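Side-chain contacts in acyltransferase (Streptococcus pneumoniae, PDB 5UG1), which transfers acetyl groups to the cell-wall polymer peptidoglycan, as the C-terminal catalytic domain of the O-acetyltransferase OatA: residues K39-I44 / I60-N65; E43-N48 / D75-N80; E68-D73 / Y102-K107; R16-L21 / A28-Q33; V90-G95 / E106-Y111. All blocks are in the same frame, centred on the assembly; numbering follows the deposited sequence.

In the fold
Followed from the N terminus, contact 4 closes a short loop first, bringing helix 18-24 against the outermost strand 29-32. The chain then runs on into helix 38-50, from which two loops start. Contact 1 closes the shorter, on the end of strand 57-61 and the active-site turn behind it; contact 2 closes the longer, on helix 70-80, and shares E43 and I44 with contact 1. Contact 3 opens at the start of helix 70-80, before contact 2 has closed, so the two cross; it ends on helix 102-118. Contact 5 opens within that span and ends on an overlapping stretch of the same helix, tying it to the segment that leaves strand 86-90.

Contact 1: residues K39-I44 / I60-N65; sequences KTANEI and IATGVN. With 03S (methanesulfonic acid), chain B.
T62 turns its two branches to different tasks: OG1 is hydrogen-bonded to OG1 of T38, at the start of helix 38-50, while the methyl CG2 meets A41 of the same helix. This is the join between that helix and the end of the parallel-sheet strand 57-61 in an atypical alpha/beta hydrolase fold. With chi1 at 62°, T62 CG2 lies beside its own backbone N and comes within 3.9 Å of A41 CB. The branch methyl I60 CG2 approaches the same A41 CB more loosely, at 4.4 Å, so one small side chain receives both, and strand 6-10 reaches it as well through I9. Beyond T62 the chain turns through G63 and V64 to N65, a segment consistent with the Gly-Xaa-Asn block of SGNH hydrolases. The methanesulfonyl group is hydrogen-bonded to S12 N, consistent with an oxyanion hole, and N65 ND2 reaches its O12 at 2.6 Å, though that bond is weak, bent to 117° at the hydrogen.

Contact 2: residues E43-N48 / D75-N80; sequences EIMLNN and DSIVKN
The carboxamide of N80 faces L46: the leucine methyl CD1 stands raised from the amide plane and beside the oxygen, 3.7 Å from N80 OD1, the side chains crossing at about a right angle. L46 CD2 rests on the backbone oxygen, 3.3 Å from N80 O. At the edge of the same amide, ND2 turns back to S76 O, which lies 11° out of the amide plane at 3.0 Å from N80 ND2. That carbonyl also accepts from N80 N, but it is the ND2 bond that holds the amide's rotation. The setting is a pair of nearly parallel helices, 38-50 and 70-80, on one side of the parallel sheet, their short segments at 12° with axes 10.4 Å apart. M45 fills the gap between them. Its chain leaves the helix extended (chi1 -178°) and bends only at chi3, which sets CE against I77 CG1 at 3.9 Å and against the backbone oxygen of N80, 3.6 Å from CE to O. M45 also meets I9 and M87 of the sheet. On helix 38-50 N48 repeats the side-chain bond of N80: its ND2, 2.9 Å away, and its backbone N reach I44 O from opposite faces of the carbonyl plane.

Contact 3: residues E68-D73 / Y102-K107; sequences ENYKDD and YAIVEK
The loop that leads into helix 70-80 comes close to the first turns of helix 102-118, the alpha carbons of E68 and I104 being 6.4 Å apart. These helices are neighbours beside the parallel sheet of the alpha/beta fold, meeting here near their N-terminal ends at the surface. Y70, in the opening turn of helix 70-80, carries the contact. With chi1 at 69° its ring is set between its own backbone N and carbonyl carbon and reaches across to the neighbouring helix. There it runs between two lysines: K71 CB lies over one face, 4.3 Å above the plane, and on the opposite face the carbonyl carbon of K107 stands 4.0 Å above it, both displaced toward the rim. The far end of the ring meets the lysine stem, with Y70 OH 3.4 Å from K107 CB. Nearer the root of the ring, I104 CG2 approaches Y70 CD1 obliquely at 3.9 Å, and the same methyl touches the backbone of E68. Y70 also meets A108, on the same face as K107, and Y111, further along helix 102-118. No hydrogen bond joins the two segments. The contact therefore uses the carbon stem of K107 and leaves its charge aside: beyond CG the chain runs extended, and its NZ ends 6.7 Å from K71 NZ, a like-charged pair that would tend, if anything, to oppose close approach.

Contact 4: residues R16-L21 / A28-Q33; sequences RANTAL and AQINAQ
I30 stands against two side chains of the facing helix: L21 meets both its branches, N18 the CG2 side. Its CD1 lies 3.9 Å from L21 CB, and its CG2, anti to the backbone N of I30, is met by both neighbours: L21 CD1 at 4.1 Å and the amide oxygen N18 OD1 at 3.7 Å. N18 gets there by extending away from its backbone N (chi1 180°), which carries the carboxamide across toward the strand. Around this cluster, helix 18-24 is held over the sheet by L21, which also touches L8 of strand 6-10 and A161 of helix 150-171. Strand 29-32 is outermost in the parallel sheet within the chain, bonded along its backbone to strand 6-10. Helix 18-24 thus sits in the beta-alpha-beta crossover that joins these two adjacent strands, and Q22 NE2 ties down the turn at A28 O. No hydrogen bond spans the two segments; the join rests on dispersion and shape, and N18 OD1 meets the methyl in van der Waals contact.

Contact 5: residues V90-G95 / E106-Y111; sequences VTPYEG and EKAAAY
T91 and P92 lie side by side against A109, whose small side chain lets the backbones approach to 4.9 Å between the alpha carbons of T91 and A109. T91 presents its CB to A109 CB at 3.9 Å. Its methyl, anti to the carbonyl carbon, comes to the helix carbonyl instead, with T91 CG2 3.8 Å from A109 O. The hydroxyl, at chi1 54° between the backbone N and carbonyl carbon, is turned away to D126 OD1 and N128 N. P92 faces the same helix with its ring: CD meets A109 CB at 4.1 Å, while CG lies 4.5 Å from A108 CB. Further along, the approach becomes polar and is bridged. E106 swings its carboxylate back toward the segment, and one water accepts from E94 N at 2.9 Å and donates to E106 OE2. The carboxylate also has K132 and N128 as partners, and N128 ND2 reaches P92 O too, so these groups form one network. The segment follows the end of strand 86-90, at the C-terminal end of the parallel strands, where the bound methanesulfonyl group lies, about 9 Å from the P92 side chain, and P92 also touches V64 of that pocket. Loops of this kind, running from a strand end to the next helix, line the active site of alpha/beta folds with a parallel sheet.

Contact 1: residues K39-I44 / I60-N65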
# COMPACT_ATOMS: atom_id res chain seq x y z
N LYS A 39 0.09 -3.07 -11.42
CA LYS A 39 -0.61 -3.07 -12.70
C LYS A 39 -2.09 -3.41 -12.54
O LYS A 39 -2.95 -2.66 -13.01
CB LYS A 39 0.06 -4.06 -13.65
CG LYS A 39 -0.45 -4.04 -15.09
CD LYS A 39 0.11 -5.24 -15.86
CE LYS A 39 -0.45 -5.35 -17.27
NZ LYS A 39 -1.95 -5.35 -17.28
N THR A 40 -2.40 -4.53 -11.88
CA THR A 40 -3.80 -4.91 -11.77
C THR A 40 -4.54 -4.03 -10.77
O THR A 40 -5.75 -3.81 -10.91
CB THR A 40 -3.95 -6.40 -11.38
OG1 THR A 40 -3.38 -6.63 -10.10
CG2 THR A 40 -3.27 -7.30 -12.40
N ALA A 41 -3.83 -3.50 -9.76
CA ALA A 41 -4.44 -2.55 -8.84
C ALA A 41 -4.90 -1.29 -9.57
O ALA A 41 -5.95 -0.71 -9.23
CB ALA A 41 -3.45 -2.19 -7.73
N ASN A 42 -4.11 -0.83 -10.54
CA ASN A 42 -4.51 0.28 -11.41
C ASN A 42 -5.83 -0.03 -12.11
O ASN A 42 -6.74 0.81 -12.16
CB ASN A 42 -3.40 0.53 -12.44
CG ASN A 42 -3.42 1.95 -13.00
OD1 ASN A 42 -4.39 2.68 -12.84
ND2 ASN A 42 -2.32 2.34 -13.67
N GLU A 43 -5.95 -1.24 -12.66
CA GLU A 43 -7.17 -1.65 -13.35
C GLU A 43 -8.33 -1.78 -12.37
O GLU A 43 -9.44 -1.32 -12.65
CB GLU A 43 -6.91 -2.95 -14.10
CG GLU A 43 -5.82 -2.84 -15.19
CD GLU A 43 -5.20 -4.19 -15.53
OE1 GLU A 43 -5.53 -5.19 -14.85
OE2 GLU A 43 -4.37 -4.27 -16.47
N ILE A 44 -8.08 -2.39 -11.20
CA ILE A 44 -9.11 -2.51 -10.16
C ILE A 44 -9.58 -1.13 -9.72
O ILE A 44 -10.79 -0.90 -9.54
CB ILE A 44 -8.57 -3.31 -8.96
CG1 ILE A 44 -8.31 -4.77 -9.36
CG2 ILE A 44 -9.54 -3.26 -7.76
CD1 ILE A 44 -7.66 -5.60 -8.26
N ILE A 60 -3.28 2.03 -2.09
CA ILE A 60 -2.65 1.10 -3.03
C ILE A 60 -1.54 0.40 -2.26
O ILE A 60 -0.48 0.97 -2.02
CB ILE A 60 -2.12 1.82 -4.28
CG1 ILE A 60 -3.22 2.62 -4.98
CG2 ILE A 60 -1.45 0.81 -5.25
CD1 ILE A 60 -4.50 1.80 -5.36
N ALA A 61 -1.78 -0.85 -1.87
CA ALA A 61 -0.83 -1.61 -1.05
C ALA A 61 -0.25 -2.75 -1.89
O ALA A 61 -0.59 -3.93 -1.72
CB ALA A 61 -1.52 -2.12 0.23
N THR A 62 0.64 -2.38 -2.81
CA THR A 62 1.23 -3.29 -3.77
C THR A 62 2.69 -2.89 -3.98
O THR A 62 3.15 -1.85 -3.50
CB THR A 62 0.53 -3.23 -5.13
OG1 THR A 62 0.65 -1.91 -5.67
CG2 THR A 62 -0.96 -3.62 -5.04
N GLY A 63 3.40 -3.64 -4.77
CA GLY A 63 4.71 -3.24 -5.19
C GLY A 63 5.79 -4.28 -5.13
O GLY A 63 6.74 -4.20 -5.83
N VAL A 64 5.61 -5.28 -4.29
CA VAL A 64 6.57 -6.33 -4.17
C VAL A 64 6.42 -7.39 -5.25
O VAL A 64 7.36 -7.97 -5.62
CB VAL A 64 6.57 -6.94 -2.75
CG1 VAL A 64 5.47 -7.94 -2.58
CG2 VAL A 64 7.91 -7.50 -2.37
N ASN A 65 5.23 -7.62 -5.75
CA ASN A 65 5.03 -8.55 -6.87
C ASN A 65 5.34 -7.88 -8.21
O ASN A 65 4.80 -6.88 -8.49
CB ASN A 65 3.59 -9.02 -6.90
CG ASN A 65 3.27 -10.07 -5.89
OD1 ASN A 65 4.13 -10.77 -5.40
ND2 ASN A 65 2.00 -10.19 -5.56
S10 03S B . 2.43 -11.49 -2.07
O11 03S B . 3.73 -11.10 -1.49
O12 03S B . 1.91 -10.40 -2.93
C13 03S B . 2.62 -12.87 -2.98

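Contact 2: residues E43-N48 / D75-N80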
# COMPACT_ATOMS: atom_id res chain seq x y z
N GLU A 43 -5.95 -1.24 -12.66
CA GLU A 43 -7.17 -1.65 -13.35
C GLU A 43 -8.33 -1.78 -12.37
O GLU A 43 -9.44 -1.32 -12.65
CB GLU A 43 -6.91 -2.95 -14.10
CG GLU A 43 -5.82 -2.84 -15.19
CD GLU A 43 -5.20 -4.19 -15.53
OE1 GLU A 43 -5.53 -5.19 -14.85
OE2 GLU A 43 -4.37 -4.27 -16.47
N ILE A 44 -8.08 -2.39 -11.20
CA ILE A 44 -9.11 -2.51 -10.16
C ILE A 44 -9.58 -1.13 -9.72
O ILE A 44 -10.79 -0.90 -9.54
CB ILE A 44 -8.57 -3.31 -8.96
CG1 ILE A 44 -8.31 -4.77 -9.36
CG2 ILE A 44 -9.54 -3.26 -7.76
CD1 ILE A 44 -7.66 -5.60 -8.26
N MET A 45 -8.64 -0.19 -9.54
CA MET A 45 -8.98 1.17 -9.12
C MET A 45 -9.98 1.83 -10.08
O MET A 45 -11.02 2.34 -9.66
CB MET A 45 -7.72 2.03 -9.03
CG MET A 45 -8.01 3.46 -8.54
SD MET A 45 -6.55 4.50 -8.52
CE MET A 45 -6.19 4.60 -10.29
N LEU A 46 -9.66 1.82 -11.38
CA LEU A 46 -10.55 2.44 -12.37
C LEU A 46 -11.85 1.66 -12.55
O LEU A 46 -12.91 2.26 -12.77
CB LEU A 46 -9.83 2.56 -13.70
CG LEU A 46 -8.65 3.53 -13.69
CD1 LEU A 46 -7.98 3.49 -15.05
CD2 LEU A 46 -9.13 4.94 -13.33
N ASN A 47 -11.79 0.33 -12.52
CA ASN A 47 -13.03 -0.44 -12.57
C ASN A 47 -13.96 -0.02 -11.44
O ASN A 47 -15.16 0.22 -11.66
CB ASN A 47 -12.74 -1.94 -12.51
CG ASN A 47 -12.38 -2.54 -13.88
OD1 ASN A 47 -12.73 -2.00 -14.93
ND2 ASN A 47 -11.69 -3.67 -13.87
N ASN A 48 -13.42 0.12 -10.22
CA ASN A 48 -14.25 0.54 -9.09
C ASN A 48 -14.73 1.98 -9.25
O ASN A 48 -15.88 2.29 -8.92
CB ASN A 48 -13.49 0.37 -7.78
CG ASN A 48 -13.59 -1.05 -7.21
OD1 ASN A 48 -14.53 -1.37 -6.47
ND2 ASN A 48 -12.62 -1.88 -7.53
N ASP A 75 3.95 5.75 -11.96
CA ASP A 75 3.54 6.90 -12.76
C ASP A 75 2.10 6.74 -13.23
O ASP A 75 1.29 7.67 -13.13
CB ASP A 75 4.45 7.05 -13.98
CG ASP A 75 5.77 7.69 -13.65
OD1 ASP A 75 5.94 8.17 -12.50
OD2 ASP A 75 6.63 7.72 -14.55
N SER A 76 1.76 5.55 -13.73
CA SER A 76 0.45 5.35 -14.34
C SER A 76 -0.66 5.39 -13.30
O SER A 76 -1.70 6.03 -13.52
CB SER A 76 0.42 4.03 -15.09
OG SER A 76 -0.85 3.86 -15.69
N ILE A 77 -0.50 4.68 -12.19
CA ILE A 77 -1.60 4.62 -11.24
C ILE A 77 -1.83 6.00 -10.63
O ILE A 77 -2.97 6.42 -10.43
CB ILE A 77 -1.35 3.53 -10.17
CG1 ILE A 77 -2.67 3.10 -9.53
CG2 ILE A 77 -0.35 3.99 -9.12
CD1 ILE A 77 -2.56 1.84 -8.74
N VAL A 78 -0.76 6.75 -10.41
CA VAL A 78 -0.90 8.11 -9.92
C VAL A 78 -1.61 8.97 -10.96
O VAL A 78 -2.51 9.75 -10.63
CB VAL A 78 0.47 8.69 -9.55
CG1 VAL A 78 0.38 10.21 -9.39
CG2 VAL A 78 0.99 8.00 -8.28
N LYS A 79 -1.23 8.82 -12.23
CA LYS A 79 -1.89 9.58 -13.29
C LYS A 79 -3.38 9.25 -13.36
O LYS A 79 -4.22 10.13 -13.62
CB LYS A 79 -1.22 9.29 -14.63
CG LYS A 79 -1.96 9.81 -15.87
CD LYS A 79 -1.80 11.31 -16.04
CE LYS A 79 -2.65 11.84 -17.19
NZ LYS A 79 -2.39 11.11 -18.47
N ASN A 80 -3.74 8.00 -13.14
CA ASN A 80 -5.09 7.54 -13.41
C ASN A 80 -6.00 7.67 -12.20
O ASN A 80 -7.19 7.36 -12.32
CB ASN A 80 -5.07 6.09 -13.91
CG ASN A 80 -4.84 6.01 -15.42
OD1 ASN A 80 -5.77 6.18 -16.21
ND2 ASN A 80 -3.60 5.76 -15.83

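Contact 3: residues E68-D73 / Y102-K107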
# COMPACT_ATOMS: atom_id res chain seq x y z
N GLU A 68 9.61 -4.98 -11.53
CA GLU A 68 10.53 -4.49 -12.56
C GLU A 68 10.01 -3.22 -13.24
O GLU A 68 10.79 -2.30 -13.53
CB GLU A 68 10.80 -5.59 -13.59
CG GLU A 68 11.87 -5.23 -14.61
CD GLU A 68 11.32 -4.55 -15.87
OE1 GLU A 68 10.10 -4.66 -16.15
OE2 GLU A 68 12.13 -3.92 -16.60
N ASN A 69 8.70 -3.15 -13.50
CA ASN A 69 8.11 -2.01 -14.21
C ASN A 69 7.63 -0.91 -13.26
O ASN A 69 6.66 -0.21 -13.59
CB ASN A 69 6.96 -2.49 -15.10
CG ASN A 69 6.74 -1.56 -16.30
OD1 ASN A 69 7.66 -0.89 -16.77
ND2 ASN A 69 5.51 -1.53 -16.81
N TYR A 70 8.29 -0.72 -12.11
CA TYR A 70 7.74 0.16 -11.09
C TYR A 70 7.60 1.60 -11.59
O TYR A 70 6.63 2.28 -11.25
CB TYR A 70 8.60 0.14 -9.82
CG TYR A 70 9.95 0.77 -10.00
CD1 TYR A 70 11.03 0.01 -10.44
CD2 TYR A 70 10.15 2.12 -9.73
CE1 TYR A 70 12.27 0.59 -10.63
CE2 TYR A 70 11.39 2.70 -9.92
CZ TYR A 70 12.44 1.93 -10.36
OH TYR A 70 13.69 2.48 -10.55
N LYS A 71 8.58 2.08 -12.37
CA LYS A 71 8.51 3.47 -12.84
C LYS A 71 7.20 3.72 -13.58
O LYS A 71 6.40 4.57 -13.18
CB LYS A 71 9.71 3.78 -13.74
CG LYS A 71 10.98 4.17 -13.03
CD LYS A 71 12.11 4.35 -14.06
CE LYS A 71 13.46 4.66 -13.41
NZ LYS A 71 14.57 4.52 -14.40
N ASP A 72 6.95 2.97 -14.66
CA ASP A 72 5.72 3.16 -15.42
C ASP A 72 4.49 2.85 -14.58
O ASP A 72 3.49 3.57 -14.66
CB ASP A 72 5.73 2.30 -16.69
CG ASP A 72 6.69 2.83 -17.74
OD1 ASP A 72 7.23 3.94 -17.57
OD2 ASP A 72 6.91 2.13 -18.76
N ASP A 73 4.54 1.80 -13.76
CA ASP A 73 3.36 1.41 -12.99
C ASP A 73 2.95 2.50 -12.00
O ASP A 73 1.77 2.82 -11.88
CB ASP A 73 3.60 0.08 -12.27
CG ASP A 73 3.23 -1.14 -13.15
OD1 ASP A 73 2.28 -1.03 -13.96
OD2 ASP A 73 3.88 -2.20 -13.03
N TYR A 102 16.06 -7.26 -5.16
CA TYR A 102 16.08 -6.41 -3.97
C TYR A 102 16.30 -4.95 -4.35
O TYR A 102 15.58 -4.05 -3.87
CB TYR A 102 17.18 -6.89 -3.00
CG TYR A 102 17.37 -5.93 -1.84
CD1 TYR A 102 16.44 -5.87 -0.80
CD2 TYR A 102 18.46 -5.08 -1.81
CE1 TYR A 102 16.60 -4.97 0.24
CE2 TYR A 102 18.64 -4.19 -0.77
CZ TYR A 102 17.71 -4.14 0.25
OH TYR A 102 17.91 -3.26 1.27
N ALA A 103 17.26 -4.68 -5.24
CA ALA A 103 17.58 -3.30 -5.59
C ALA A 103 16.44 -2.63 -6.33
O ALA A 103 16.26 -1.41 -6.23
CB ALA A 103 18.87 -3.27 -6.42
N ILE A 104 15.64 -3.41 -7.07
CA ILE A 104 14.46 -2.88 -7.76
C ILE A 104 13.37 -2.51 -6.76
O ILE A 104 12.76 -1.44 -6.85
CB ILE A 104 13.95 -3.91 -8.78
CG1 ILE A 104 15.08 -4.33 -9.71
CG2 ILE A 104 12.77 -3.35 -9.58
CD1 ILE A 104 14.74 -5.53 -10.52
N VAL A 105 13.07 -3.41 -5.82
CA VAL A 105 12.06 -3.10 -4.82
C VAL A 105 12.46 -1.85 -4.06
O VAL A 105 11.62 -0.99 -3.77
CB VAL A 105 11.85 -4.29 -3.87
CG1 VAL A 105 10.85 -3.90 -2.81
CG2 VAL A 105 11.35 -5.50 -4.64
N GLU A 106 13.75 -1.73 -3.75
CA GLU A 106 14.23 -0.54 -3.06
C GLU A 106 14.02 0.69 -3.92
O GLU A 106 13.47 1.70 -3.46
CB GLU A 106 15.70 -0.72 -2.68
CG GLU A 106 15.91 -1.66 -1.48
CD GLU A 106 15.21 -1.12 -0.23
OE1 GLU A 106 15.63 -0.06 0.26
OE2 GLU A 106 14.23 -1.74 0.24
N LYS A 107 14.41 0.61 -5.20
CA LYS A 107 14.15 1.72 -6.12
C LYS A 107 12.66 2.04 -6.19
O LYS A 107 12.28 3.22 -6.24
CB LYS A 107 14.70 1.38 -7.51
CG LYS A 107 16.23 1.54 -7.65
CD LYS A 107 16.74 0.95 -8.98
CE LYS A 107 18.25 1.04 -9.12
NZ LYS A 107 18.68 0.90 -10.55

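Contact 4: residues R16-L21 / A28-Q33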
# COMPACT_ATOMS: atom_id res chain seq x y z
N ARG A 16 -2.26 -10.70 4.20
CA ARG A 16 -1.78 -11.31 5.44
C ARG A 16 -2.15 -10.47 6.65
O ARG A 16 -2.38 -11.01 7.74
CB ARG A 16 -0.27 -11.51 5.33
CG ARG A 16 0.36 -12.43 6.38
CD ARG A 16 1.85 -12.59 6.09
NE ARG A 16 2.57 -13.39 7.08
CZ ARG A 16 2.56 -14.72 7.12
NH1 ARG A 16 1.86 -15.39 6.21
NH2 ARG A 16 3.26 -15.37 8.04
N ALA A 17 -2.24 -9.15 6.49
CA ALA A 17 -2.62 -8.24 7.56
C ALA A 17 -4.11 -7.93 7.58
O ALA A 17 -4.51 -6.92 8.18
CB ALA A 17 -1.81 -6.94 7.46
N ASN A 18 -4.93 -8.75 6.92
CA ASN A 18 -6.35 -8.45 6.74
C ASN A 18 -7.05 -8.16 8.07
O ASN A 18 -7.68 -7.11 8.24
CB ASN A 18 -7.02 -9.63 6.02
CG ASN A 18 -8.50 -9.42 5.79
OD1 ASN A 18 -8.93 -8.35 5.36
ND2 ASN A 18 -9.29 -10.43 6.10
N THR A 19 -6.95 -9.08 9.03
CA THR A 19 -7.68 -8.90 10.28
C THR A 19 -7.19 -7.66 11.03
O THR A 19 -7.99 -6.94 11.63
CB THR A 19 -7.52 -10.14 11.15
OG1 THR A 19 -7.81 -11.29 10.35
CG2 THR A 19 -8.45 -10.07 12.33
N ALA A 20 -5.88 -7.41 11.01
CA ALA A 20 -5.35 -6.25 11.72
C ALA A 20 -5.79 -4.96 11.04
O ALA A 20 -6.13 -3.98 11.71
CB ALA A 20 -3.82 -6.33 11.82
N LEU A 21 -5.80 -4.96 9.71
CA LEU A 21 -6.27 -3.80 8.96
C LEU A 21 -7.71 -3.46 9.33
O LEU A 21 -8.03 -2.31 9.63
CB LEU A 21 -6.15 -4.06 7.46
CG LEU A 21 -4.74 -3.90 6.89
CD1 LEU A 21 -4.68 -4.40 5.46
CD2 LEU A 21 -4.29 -2.44 6.99
N ALA A 28 -13.37 0.28 6.95
CA ALA A 28 -12.62 0.34 5.71
C ALA A 28 -12.95 -0.88 4.86
O ALA A 28 -13.29 -1.95 5.37
CB ALA A 28 -11.12 0.42 5.97
N GLN A 29 -12.87 -0.70 3.55
CA GLN A 29 -13.11 -1.77 2.59
C GLN A 29 -11.75 -2.33 2.19
O GLN A 29 -11.01 -1.68 1.44
CB GLN A 29 -13.87 -1.25 1.37
CG GLN A 29 -15.28 -0.78 1.66
CD GLN A 29 -15.96 -0.22 0.43
OE1 GLN A 29 -16.17 0.99 0.32
NE2 GLN A 29 -16.31 -1.09 -0.50
N ILE A 30 -11.42 -3.51 2.69
CA ILE A 30 -10.12 -4.12 2.44
C ILE A 30 -10.32 -5.07 1.27
O ILE A 30 -11.01 -6.09 1.39
CB ILE A 30 -9.58 -4.84 3.68
CG1 ILE A 30 -9.66 -3.95 4.93
CG2 ILE A 30 -8.12 -5.27 3.48
CD1 ILE A 30 -8.75 -2.74 4.89
N ASN A 31 -9.74 -4.73 0.12
CA ASN A 31 -9.83 -5.55 -1.08
C ASN A 31 -8.40 -5.97 -1.42
O ASN A 31 -7.71 -5.32 -2.21
CB ASN A 31 -10.54 -4.78 -2.21
CG ASN A 31 -10.49 -5.49 -3.56
OD1 ASN A 31 -10.20 -6.69 -3.65
ND2 ASN A 31 -10.79 -4.75 -4.62
N ALA A 32 -7.95 -7.07 -0.81
CA ALA A 32 -6.58 -7.54 -0.98
C ALA A 32 -6.61 -8.99 -1.43
O ALA A 32 -7.44 -9.77 -0.96
CB ALA A 32 -5.76 -7.41 0.32
N GLN A 33 -5.76 -9.34 -2.37
CA GLN A 33 -5.69 -10.69 -2.92
C GLN A 33 -4.27 -11.11 -3.22
O GLN A 33 -3.40 -10.30 -3.34
CB GLN A 33 -6.50 -10.82 -4.21
CG GLN A 33 -7.85 -10.16 -4.19
CD GLN A 33 -8.43 -10.06 -5.56
OE1 GLN A 33 -8.81 -11.06 -6.16
NE2 GLN A 33 -8.49 -8.86 -6.08

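Contact 5: residues V90-G95 / E106-Y111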
# COMPACT_ATOMS: atom_id res chain seq x y z
N VAL A 90 1.51 2.48 -0.33
CA VAL A 90 2.20 1.65 0.65
C VAL A 90 3.46 1.08 -0.00
O VAL A 90 3.37 0.27 -0.93
CB VAL A 90 1.29 0.54 1.19
CG1 VAL A 90 1.82 0.04 2.53
CG2 VAL A 90 -0.14 1.03 1.33
N THR A 91 4.63 1.50 0.48
CA THR A 91 5.88 1.09 -0.14
C THR A 91 6.11 -0.40 0.10
O THR A 91 5.71 -0.95 1.13
CB THR A 91 7.06 1.89 0.41
OG1 THR A 91 7.09 1.79 1.84
CG2 THR A 91 7.01 3.38 -0.03
N PRO A 92 6.73 -1.09 -0.86
CA PRO A 92 6.95 -2.53 -0.71
C PRO A 92 8.24 -2.82 0.04
O PRO A 92 9.15 -1.99 0.10
CB PRO A 92 7.03 -3.02 -2.16
CG PRO A 92 7.59 -1.86 -2.89
CD PRO A 92 7.12 -0.61 -2.20
N TYR A 93 8.31 -4.02 0.60
CA TYR A 93 9.51 -4.46 1.33
C TYR A 93 9.86 -5.89 0.96
O TYR A 93 9.11 -6.82 1.26
CB TYR A 93 9.31 -4.34 2.84
CG TYR A 93 10.48 -4.85 3.62
CD1 TYR A 93 11.67 -4.12 3.68
CD2 TYR A 93 10.42 -6.07 4.30
CE1 TYR A 93 12.76 -4.60 4.41
CE2 TYR A 93 11.50 -6.55 5.02
CZ TYR A 93 12.67 -5.82 5.07
OH TYR A 93 13.74 -6.31 5.79
N GLU A 94 11.03 -6.05 0.33
CA GLU A 94 11.71 -7.34 0.14
C GLU A 94 12.93 -7.34 1.05
O GLU A 94 13.88 -6.58 0.84
CB GLU A 94 12.10 -7.52 -1.33
CG GLU A 94 13.18 -8.58 -1.61
CD GLU A 94 12.72 -9.99 -1.29
OE1 GLU A 94 11.87 -10.52 -2.04
OE2 GLU A 94 13.20 -10.56 -0.27
N GLY A 95 12.90 -8.18 2.09
CA GLY A 95 13.95 -8.14 3.09
C GLY A 95 15.23 -8.85 2.71
O GLY A 95 16.28 -8.55 3.31
N GLU A 106 13.75 -1.73 -3.75
CA GLU A 106 14.23 -0.54 -3.06
C GLU A 106 14.02 0.69 -3.92
O GLU A 106 13.47 1.70 -3.46
CB GLU A 106 15.70 -0.72 -2.68
CG GLU A 106 15.91 -1.66 -1.48
CD GLU A 106 15.21 -1.12 -0.23
OE1 GLU A 106 15.63 -0.06 0.26
OE2 GLU A 106 14.23 -1.74 0.24
N LYS A 107 14.41 0.61 -5.20
CA LYS A 107 14.15 1.72 -6.12
C LYS A 107 12.66 2.04 -6.19
O LYS A 107 12.28 3.22 -6.24
CB LYS A 107 14.70 1.38 -7.51
CG LYS A 107 16.23 1.54 -7.65
CD LYS A 107 16.74 0.95 -8.98
CE LYS A 107 18.25 1.04 -9.12
NZ LYS A 107 18.68 0.90 -10.55
N ALA A 108 11.80 1.02 -6.18
CA ALA A 108 10.36 1.28 -6.27
C ALA A 108 9.88 2.05 -5.04
O ALA A 108 9.18 3.06 -5.16
CB ALA A 108 9.58 -0.02 -6.42
N ALA A 109 10.26 1.59 -3.86
CA ALA A 109 9.92 2.31 -2.64
C ALA A 109 10.40 3.75 -2.72
O ALA A 109 9.65 4.67 -2.39
CB ALA A 109 10.53 1.60 -1.42
N ALA A 110 11.64 3.97 -3.18
CA ALA A 110 12.17 5.32 -3.25
C ALA A 110 11.36 6.19 -4.21
O ALA A 110 11.07 7.36 -3.91
CB ALA A 110 13.64 5.29 -3.68
N TYR A 111 11.00 5.64 -5.37
CA TYR A 111 10.24 6.39 -6.36
C TYR A 111 8.84 6.74 -5.86
O TYR A 111 8.33 7.83 -6.14
CB TYR A 111 10.16 5.58 -7.66
CG TYR A 111 9.65 6.37 -8.83
CD1 TYR A 111 10.38 7.45 -9.32
CD2 TYR A 111 8.45 6.05 -9.44
CE1 TYR A 111 9.92 8.19 -10.38
CE2 TYR A 111 7.98 6.79 -10.53
CZ TYR A 111 8.73 7.86 -10.98
OH TYR A 111 8.31 8.62 -12.05
O HOH W 1 13.04 -3.96 -0.15